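Local coordinates for putative cytoplasmic protein (Enterobacter cloacae, PDB 4HFL) that acts as the type VI secretion effector Tae4, an amidase that probably cleaves peptide bonds in the peptidoglycan of competing bacteria, at residues Thr131-Leu136 with Ile166-Thr171; Gly107-Ser112 with Thr171-Lys176; Ile72-Asn77 with Arg90-Val95. All coordinates share one frame; numbering follows the deposited sequence. Where two conformers were deposited one is given.

Contact 1 of 3, residues Thr131-Leu136 with Ile166-Thr171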
loop_
_atom_site.group_PDB
_atom_site.type_symbol
_atom_site.label_atom_id
_atom_site.label_comp_id
_atom_site.label_asym_id
_atom_site.label_seq_id
_atom_site.Cartn_x
_atom_site.Cartn_y
_atom_site.Cartn_z
ATOM N N THR A 131 0.755 11.008 0.712
ATOM C CA THR A 131 -0.612 11.532 0.691
ATOM C C THR A 131 -0.616 12.930 0.139
ATOM O O THR A 131 0.411 13.596 0.131
ATOM C CB THR A 131 -1.253 11.559 2.072
ATOM O OG1 THR A 131 -0.382 12.261 2.962
ATOM C CG2 THR A 131 -1.478 10.131 2.585
ATOM N N GLY A 132 -1.774 13.370 -0.338
ATOM C CA GLY A 132 -1.884 14.700 -0.896
ATOM C C GLY A 132 -3.297 14.955 -1.369
ATOM O O GLY A 132 -4.269 14.471 -0.770
ATOM N N HIS A 133 -3.441 15.731 -2.433
ATOM C CA HIS A 133 -4.776 15.987 -2.943
ATOM C C HIS A 133 -4.777 16.106 -4.456
ATOM O O HIS A 133 -3.760 16.429 -5.072
ATOM C CB HIS A 133 -5.363 17.257 -2.309
ATOM C CG HIS A 133 -4.520 18.475 -2.513
ATOM N ND1 HIS A 133 -4.558 19.223 -3.669
ATOM C CD2 HIS A 133 -3.608 19.073 -1.708
ATOM C CE1 HIS A 133 -3.709 20.232 -3.567
ATOM N NE2 HIS A 133 -3.114 20.158 -2.390
ATOM N N GLY A 134 -5.935 15.842 -5.047
ATOM C CA GLY A 134 -6.125 16.028 -6.468
ATOM C C GLY A 134 -6.860 17.346 -6.613
ATOM O O GLY A 134 -6.742 18.224 -5.764
ATOM N N TRP A 135 -7.637 17.497 -7.671
ATOM C CA TRP A 135 -8.428 18.697 -7.807
ATOM C C TRP A 135 -9.614 18.742 -6.859
ATOM O O TRP A 135 -10.080 19.820 -6.540
ATOM C CB TRP A 135 -8.915 18.873 -9.248
ATOM C CG TRP A 135 -7.833 19.327 -10.159
ATOM C CD1 TRP A 135 -6.969 18.543 -10.859
ATOM C CD2 TRP A 135 -7.491 20.684 -10.469
ATOM N NE1 TRP A 135 -6.105 19.328 -11.594
ATOM C CE2 TRP A 135 -6.407 20.648 -11.368
ATOM C CE3 TRP A 135 -8.005 21.928 -10.082
ATOM C CZ2 TRP A 135 -5.826 21.807 -11.883
ATOM C CZ3 TRP A 135 -7.423 23.074 -10.585
ATOM C CH2 TRP A 135 -6.346 23.007 -11.477
ATOM N N LEU A 136 -10.104 17.591 -6.399
ATOM C CA LEU A 136 -11.328 17.594 -5.588
ATOM C C LEU A 136 -11.194 16.949 -4.205
ATOM O O LEU A 136 -11.817 17.397 -3.235
ATOM C CB LEU A 136 -12.477 16.936 -6.351
ATOM C CG LEU A 136 -13.009 17.708 -7.550
ATOM C CD1 LEU A 136 -14.015 16.861 -8.299
ATOM C CD2 LEU A 136 -13.638 19.048 -7.125
ATOM N N ILE A 166 -1.048 16.389 -6.033
ATOM C CA ILE A 166 -0.063 17.179 -5.300
ATOM C C ILE A 166 0.188 16.512 -3.965
ATOM O O ILE A 166 -0.715 16.432 -3.137
ATOM C CB ILE A 166 -0.539 18.623 -5.040
ATOM C CG1 ILE A 166 -1.051 19.282 -6.328
ATOM C CG2 ILE A 166 0.598 19.446 -4.428
ATOM C CD1 ILE A 166 0.033 19.617 -7.338
ATOM N N PRO A 167 1.417 16.014 -3.761
ATOM C CA PRO A 167 1.816 15.347 -2.519
ATOM C C PRO A 167 2.171 16.357 -1.415
ATOM O O PRO A 167 2.839 17.362 -1.675
ATOM C CB PRO A 167 3.048 14.540 -2.949
ATOM C CG PRO A 167 3.658 15.380 -4.032
ATOM C CD PRO A 167 2.511 16.045 -4.753
ATOM N N THR A 168 1.723 16.096 -0.190
ATOM C CA THR A 168 1.965 17.007 0.921
ATOM C C THR A 168 2.626 16.337 2.123
ATOM O O THR A 168 3.074 17.026 3.045
ATOM C CB THR A 168 0.667 17.709 1.369
ATOM O OG1 THR A 168 -0.312 16.726 1.730
ATOM C CG2 THR A 168 0.116 18.575 0.235
ATOM N N ASN A 169 2.689 15.002 2.114
ATOM C CA ASN A 169 3.340 14.248 3.175
ATOM C C ASN A 169 3.888 12.937 2.622
ATOM O O ASN A 169 3.329 12.381 1.665
ATOM C CB ASN A 169 2.350 13.918 4.309
ATOM C CG ASN A 169 2.982 13.055 5.404
ATOM O OD1 ASN A 169 3.048 11.817 5.297
ATOM N ND2 ASN A 169 3.472 13.709 6.451
ATOM N N ALA A 170 4.980 12.452 3.210
ATOM C CA ALA A 170 5.400 11.063 2.996
ATOM C C ALA A 170 5.662 10.501 4.368
ATOM O O ALA A 170 6.248 11.181 5.221
ATOM C CB ALA A 170 6.637 10.977 2.155
ATOM N N THR A 171 5.222 9.262 4.568
ATOM C CA THR A 171 5.313 8.564 5.840
ATOM C C THR A 171 5.892 7.183 5.521
ATOM O O THR A 171 5.457 6.519 4.572
ATOM C CB THR A 171 3.906 8.451 6.483
ATOM O OG1 THR A 171 3.430 9.761 6.821
ATOM C CG2 THR A 171 3.938 7.622 7.755
HETATM O O HOH W 1 1.536 10.108 4.161
#
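Thr131 O is gripped twice from the neighbouring strand: Thr168 N approaches it in the carbonyl plane at 2.8 Å with a nearly straight N-H (173°), while Asn169 N adds a longer, weak bond to the same oxygen. Two consecutive residues facing one is a classic beta bulge, here in the antiparallel pairing of strands 126-133 and 166-174, the central strands of the four-stranded sheet of this amidase. Thr131 N completes the bulge by donating to Asn169 O at 3.1 Å. Beyond the extra residue the ladder resumes, and His133 and Ile166 exchange a reciprocal pair of backbone hydrogen bonds. Between these two rungs Gly132 comes close to the partner strand, its CA 4.1 Å from Pro167 CA, and its CA also makes a C-H...O contact with Ile166 O. The two short strand axes run at 145°, a marked twist away from strict antiparallel.

On one face of the sheet the side chains of Thr131 and Asn169 lie alongside each other, as do those of His133 and Ile166. In the conformer of His133 described here, one of two, Ile166 CB sits over one face of the imidazole, towards its rim. With chi1 at 53°, Thr131 OG1 lies between its own backbone N and carbonyl carbon, which sets it 3.5 Å from Asn169 CB. From there Thr131 OG1 donates at 3.1 Å to a water that in turn donates to Thr171 OG1.

Contact 2 of 3, residues Gly107-Ser112 with Thr171-Lys176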
loop_
_atom_site.group_PDB
_atom_site.type_symbol
_atom_site.label_atom_id
_atom_site.label_comp_id
_atom_site.label_asym_id
_atom_site.label_seq_id
_atom_site.Cartn_x
_atom_site.Cartn_y
_atom_site.Cartn_z
ATOM N N GLY A 107 3.702 -0.056 14.170
ATOM C CA GLY A 107 4.110 0.946 15.144
ATOM C C GLY A 107 4.219 2.306 14.472
ATOM O O GLY A 107 3.923 2.450 13.280
ATOM N N LYS A 108 4.636 3.318 15.221
ATOM C CA LYS A 108 4.767 4.644 14.634
ATOM C C LYS A 108 5.819 4.643 13.518
ATOM O O LYS A 108 6.829 3.915 13.582
ATOM C CB LYS A 108 5.086 5.690 15.707
ATOM C CG LYS A 108 4.890 7.137 15.209
ATOM C CD LYS A 108 5.141 8.151 16.318
ATOM C CE LYS A 108 4.965 9.579 15.805
ATOM N NZ LYS A 108 3.560 9.898 15.492
ATOM N N ALA A 109 5.548 5.415 12.466
ATOM C CA ALA A 109 6.484 5.577 11.349
ATOM C C ALA A 109 7.836 6.100 11.793
ATOM O O ALA A 109 7.936 6.916 12.722
ATOM C CB ALA A 109 5.921 6.506 10.339
ATOM N N ASP A 110 8.873 5.638 11.101
ATOM C CA ASP A 110 10.216 6.116 11.334
ATOM C C ASP A 110 10.368 7.536 10.831
ATOM O O ASP A 110 11.132 8.314 11.394
ATOM C CB ASP A 110 11.191 5.234 10.569
ATOM C CG ASP A 110 11.304 3.851 11.183
ATOM O OD1 ASP A 110 11.396 3.776 12.429
ATOM O OD2 ASP A 110 11.268 2.869 10.423
ATOM N N ILE A 111 9.679 7.851 9.738
ATOM C CA ILE A 111 9.793 9.188 9.158
ATOM C C ILE A 111 8.436 9.628 8.656
ATOM O O ILE A 111 7.738 8.865 7.998
ATOM C CB ILE A 111 10.777 9.214 7.951
ATOM C CG1 ILE A 111 12.198 8.835 8.398
ATOM C CG2 ILE A 111 10.789 10.602 7.268
ATOM C CD1 ILE A 111 13.149 8.537 7.246
ATOM N N SER A 112 8.059 10.861 8.969
ATOM C CA SER A 112 6.883 11.481 8.357
ATOM C C SER A 112 7.233 12.947 8.109
ATOM O O SER A 112 7.526 13.677 9.056
ATOM C CB SER A 112 5.674 11.367 9.293
ATOM O OG SER A 112 4.555 12.052 8.765
ATOM N N THR A 171 5.222 9.262 4.568
ATOM C CA THR A 171 5.313 8.564 5.840
ATOM C C THR A 171 5.892 7.183 5.521
ATOM O O THR A 171 5.457 6.519 4.572
ATOM C CB THR A 171 3.906 8.451 6.483
ATOM O OG1 THR A 171 3.430 9.761 6.821
ATOM C CG2 THR A 171 3.938 7.622 7.755
ATOM N N PHE A 172 6.873 6.765 6.313
ATOM C CA PHE A 172 7.780 5.703 5.936
ATOM C C PHE A 172 8.211 4.842 7.122
ATOM O O PHE A 172 8.566 5.382 8.194
ATOM C CB PHE A 172 9.027 6.320 5.299
ATOM C CG PHE A 172 10.167 5.342 5.129
ATOM C CD1 PHE A 172 10.239 4.551 3.997
ATOM C CD2 PHE A 172 11.161 5.226 6.093
ATOM C CE1 PHE A 172 11.278 3.641 3.832
ATOM C CE2 PHE A 172 12.210 4.318 5.938
ATOM C CZ PHE A 172 12.266 3.526 4.803
ATOM N N TRP A 173 8.205 3.521 6.896
ATOM C CA TRP A 173 8.749 2.520 7.838
ATOM C C TRP A 173 9.879 1.744 7.187
ATOM O O TRP A 173 9.716 1.195 6.087
ATOM C CB TRP A 173 7.680 1.490 8.242
ATOM C CG TRP A 173 6.507 2.027 9.039
ATOM C CD1 TRP A 173 6.335 1.937 10.386
ATOM C CD2 TRP A 173 5.339 2.686 8.527
ATOM N NE1 TRP A 173 5.148 2.528 10.753
ATOM C CE2 TRP A 173 4.514 2.987 9.631
ATOM C CE3 TRP A 173 4.914 3.059 7.243
ATOM C CZ2 TRP A 173 3.290 3.650 9.494
ATOM C CZ3 TRP A 173 3.702 3.712 7.110
ATOM C CH2 TRP A 173 2.904 4.009 8.232
ATOM N N SER A 174 11.017 1.659 7.871
ATOM C CA SER A 174 12.132 0.843 7.391
ATOM C C SER A 174 11.788 -0.641 7.463
ATOM O O SER A 174 11.184 -1.109 8.438
ATOM C CB SER A 174 13.396 1.101 8.239
ATOM O OG SER A 174 13.997 2.328 7.889
ATOM N N LEU A 175 12.187 -1.383 6.436
ATOM C CA LEU A 175 12.115 -2.838 6.491
ATOM C C LEU A 175 13.513 -3.402 6.318
ATOM O O LEU A 175 14.296 -2.887 5.500
ATOM C CB LEU A 175 11.162 -3.386 5.419
ATOM C CG LEU A 175 9.682 -2.957 5.447
ATOM C CD1 LEU A 175 8.915 -3.669 4.341
ATOM C CD2 LEU A 175 9.009 -3.224 6.797
ATOM N N LYS A 176 13.842 -4.439 7.106
ATOM C CA LYS A 176 15.088 -5.170 6.928
ATOM C C LYS A 176 14.891 -6.339 5.969
ATOM O O LYS A 176 15.783 -6.621 5.190
ATOM C CB LYS A 176 15.617 -5.687 8.260
ATOM C CG LYS A 176 16.457 -4.671 9.005
ATOM C CD LYS A 176 17.952 -4.995 8.899
ATOM C CE LYS A 176 18.282 -6.272 9.655
ATOM N NZ LYS A 176 19.743 -6.449 9.925
#
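Phe172, Trp173 and Asp110 give up the most surface where the segment leaving helix 95-106 joins the end of strand 166-174, and each uses a different chemistry. Phe172 supplies the strand pairing. Its backbone exchanges hydrogen bonds with Ile111, Phe172 N reaching Ile111 O at 2.8 Å, and Phe172 O also takes a weak bond from Asp110 N. Asp110 and Ile111 thus share one partner in a classic beta bulge at the start of edge strand 111-114. The two hydrophobic side chains of the pair run alongside each other, with Ile111 CD1 4.0 Å from Phe172 CD2.

Trp173 turns to the helix exit. Its NE1 donates to Gly107 O at 2.8 Å; that oxygen lies close to the indole plane, although the donor stands well above the carbonyl plane. Ala109 CA rests over one face of the five-membered ring, 3.7 Å from its centroid, while Leu102, Pro103 and Leu106 of helix 95-106 also pack on the indole.

Asp110 reaches past Trp173 to the end of the partner strand. With CG beside its backbone N (chi1 -71°), OD2 receives Ser174 N at 2.8 Å, nearly along the C-O axis. The same oxygen forms a salt bridge with Arg18 NH1, and Arg18 also binds Ser174 O. A backbone N-H and a guanidinium converging on one oxygen would be expected to stabilise the ionised carboxylate.

Contact 3 of 3, residues Ile72-Asn77 with Arg90-Val95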
loop_
_atom_site.group_PDB
_atom_site.type_symbol
_atom_site.label_atom_id
_atom_site.label_comp_id
_atom_site.label_asym_id
_atom_site.label_seq_id
_atom_site.Cartn_x
_atom_site.Cartn_y
_atom_site.Cartn_z
ATOM N N ILE A 72 1.236 -10.681 8.029
ATOM C CA ILE A 72 0.357 -9.735 8.700
ATOM C C ILE A 72 -1.029 -9.898 8.072
ATOM O O ILE A 72 -1.342 -9.285 7.040
ATOM C CB ILE A 72 0.855 -8.267 8.559
ATOM C CG1 ILE A 72 2.176 -8.062 9.323
ATOM C CG2 ILE A 72 -0.206 -7.269 9.048
ATOM C CD1 ILE A 72 2.827 -6.698 9.098
ATOM N N PRO A 73 -1.871 -10.730 8.693
ATOM C CA PRO A 73 -3.170 -11.026 8.082
ATOM C C PRO A 73 -4.104 -9.829 8.191
ATOM O O PRO A 73 -4.265 -9.294 9.293
ATOM C CB PRO A 73 -3.684 -12.229 8.903
ATOM C CG PRO A 73 -2.993 -12.117 10.233
ATOM C CD PRO A 73 -1.660 -11.442 9.971
ATOM N N VAL A 74 -4.685 -9.392 7.073
ATOM C CA VAL A 74 -5.647 -8.281 7.111
ATOM C C VAL A 74 -6.849 -8.711 7.958
ATOM O O VAL A 74 -7.465 -9.746 7.678
ATOM C CB VAL A 74 -6.085 -7.856 5.689
ATOM C CG1 VAL A 74 -7.251 -6.868 5.732
ATOM C CG2 VAL A 74 -4.900 -7.260 4.916
ATOM N N PRO A 75 -7.176 -7.924 9.004
ATOM C CA PRO A 75 -8.141 -8.336 10.034
ATOM C C PRO A 75 -9.595 -8.214 9.584
ATOM O O PRO A 75 -9.856 -7.615 8.539
ATOM C CB PRO A 75 -7.873 -7.339 11.166
ATOM C CG PRO A 75 -7.453 -6.089 10.447
ATOM C CD PRO A 75 -6.681 -6.551 9.231
ATOM N N SER A 76 -10.519 -8.795 10.351
ATOM C CA SER A 76 -11.949 -8.570 10.145
ATOM C C SER A 76 -12.407 -7.548 11.180
ATOM O O SER A 76 -12.688 -7.891 12.331
ATOM C CB SER A 76 -12.743 -9.871 10.288
ATOM O OG SER A 76 -14.083 -9.706 9.859
ATOM N N ASN A 77 -12.472 -6.290 10.763
ATOM C CA ASN A 77 -12.633 -5.186 11.691
ATOM C C ASN A 77 -13.527 -4.130 11.067
ATOM O O ASN A 77 -13.517 -3.955 9.847
ATOM C CB ASN A 77 -11.257 -4.596 12.002
ATOM C CG ASN A 77 -11.274 -3.648 13.181
ATOM O OD1 ASN A 77 -11.547 -2.455 13.033
ATOM N ND2 ASN A 77 -10.958 -4.171 14.362
ATOM N N ARG A 90 -8.426 -11.709 3.468
ATOM C CA ARG A 90 -9.107 -10.419 3.373
ATOM C C ARG A 90 -8.285 -9.337 2.666
ATOM O O ARG A 90 -7.067 -9.212 2.869
ATOM C CB ARG A 90 -9.544 -9.938 4.763
ATOM C CG ARG A 90 -10.610 -10.816 5.416
ATOM C CD ARG A 90 -10.679 -10.573 6.915
ATOM N NE ARG A 90 -11.765 -11.319 7.549
ATOM C CZ ARG A 90 -11.644 -12.551 8.045
ATOM N NH1 ARG A 90 -10.478 -13.186 7.975
ATOM N NH2 ARG A 90 -12.690 -13.151 8.605
ATOM N N TYR A 91 -8.970 -8.552 1.837
ATOM C CA TYR A 91 -8.339 -7.510 1.044
ATOM C C TYR A 91 -9.064 -6.181 1.226
ATOM O O TYR A 91 -10.289 -6.105 1.034
ATOM C CB TYR A 91 -8.320 -7.930 -0.431
ATOM C CG TYR A 91 -7.374 -9.087 -0.677
ATOM C CD1 TYR A 91 -6.042 -8.863 -0.992
ATOM C CD2 TYR A 91 -7.805 -10.403 -0.565
ATOM C CE1 TYR A 91 -5.164 -9.932 -1.206
ATOM C CE2 TYR A 91 -6.939 -11.464 -0.778
ATOM C CZ TYR A 91 -5.622 -11.219 -1.093
ATOM O OH TYR A 91 -4.762 -12.278 -1.309
ATOM N N MET A 92 -8.315 -5.151 1.628
ATOM C CA MET A 92 -8.855 -3.792 1.704
ATOM C C MET A 92 -8.865 -3.212 0.299
ATOM O O MET A 92 -8.023 -3.578 -0.523
ATOM C CB MET A 92 -8.016 -2.892 2.625
ATOM C CG MET A 92 -7.816 -3.402 4.052
ATOM S SD MET A 92 -6.988 -2.185 5.131
ATOM C CE MET A 92 -6.704 -3.257 6.554
ATOM N N PHE A 93 -9.817 -2.317 0.022
ATOM C CA PHE A 93 -9.954 -1.745 -1.311
ATOM C C PHE A 93 -10.048 -0.205 -1.261
ATOM O O PHE A 93 -10.185 0.443 -2.304
ATOM C CB PHE A 93 -11.158 -2.357 -2.039
ATOM C CG PHE A 93 -12.458 -2.197 -1.301
ATOM C CD1 PHE A 93 -13.253 -1.072 -1.509
ATOM C CD2 PHE A 93 -12.883 -3.161 -0.398
ATOM C CE1 PHE A 93 -14.452 -0.912 -0.835
ATOM C CE2 PHE A 93 -14.084 -3.014 0.275
ATOM C CZ PHE A 93 -14.869 -1.877 0.060
ATOM N N ARG A 94 -9.948 0.358 -0.050
ATOM C CA ARG A 94 -9.844 1.809 0.155
ATOM C C ARG A 94 -8.463 2.194 0.690
ATOM O O ARG A 94 -7.992 1.656 1.706
ATOM C CB ARG A 94 -10.923 2.303 1.121
ATOM C CG ARG A 94 -12.318 2.306 0.525
ATOM C CD ARG A 94 -13.377 2.447 1.604
ATOM N NE ARG A 94 -14.661 1.894 1.173
ATOM C CZ ARG A 94 -15.758 1.859 1.926
ATOM N NH1 ARG A 94 -15.734 2.355 3.154
ATOM N NH2 ARG A 94 -16.879 1.331 1.450
ATOM N N VAL A 95 -7.807 3.134 0.019
ATOM C CA VAL A 95 -6.434 3.459 0.396
ATOM C C VAL A 95 -6.333 4.100 1.790
ATOM O O VAL A 95 -5.346 3.899 2.506
ATOM C CB VAL A 95 -5.711 4.284 -0.699
ATOM C CG1 VAL A 95 -6.174 5.742 -0.692
ATOM C CG2 VAL A 95 -4.208 4.191 -0.523
HETATM O O HOH W 2 -6.806 -11.631 5.871
#
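Val74 and Arg90 meet where the loop following helix 59-69 lies against strand 90-92 of a small two-stranded antiparallel sheet, completed by strand 82-84. No direct hydrogen bond joins the two segments, and the polar link is indirect. One water donates to Val74 O at 2.7 Å and accepts from Arg90 N at 2.9 Å. Helix 59-69 provides a second bridge: Asn68 receives Val74 N with its OD1 and gives its ND2 to Arg90 O, tying loop and strand to the same amide.

Apolar packing joins Val74, Pro75 and Met92. Val74 CG1, anti to the backbone N (chi1 170°), reaches Met92 CE at 3.7 Å. Because the Met92 chain is extended beyond CG, that methyl also comes within 4.2 Å of Pro75 CD. Phe101 of helix 95-106 touches both Met92 and Pro75, so loop, strand and helix share this packing.

Close approaches between carbon and polar atoms make up the rest. Val74 points at the strand backbone, its CB 3.3 Å from Arg90 O. The long Arg90 side chain lies along the loop backbone, and its stretch from CG to NE is extended, placing CD 3.5 Å from Pro75 O and NE 3.2 Å from Ser76 CB.

Contacts 1 and 2 illustrate how one strand can organise a sheet: strand 166-174 pairs with strand 126-133 in the first and with edge strand 111-114 in the second. Their centres are 18 Å apart, they share Thr171, and each carries a classic beta bulge. Along the chain contact 1 is nested within the loop that contact 2 closes. Contact 3 lies apart, its centre about 23 Å from that of contact 1 and 20 Å from that of contact 2. Helix 95-106 packs on both contacts 2 and 3. By analogy with other clan CA peptidases the active site probably lies between the helical part and the four-stranded sheet; none of the three contacts is known to contribute to it.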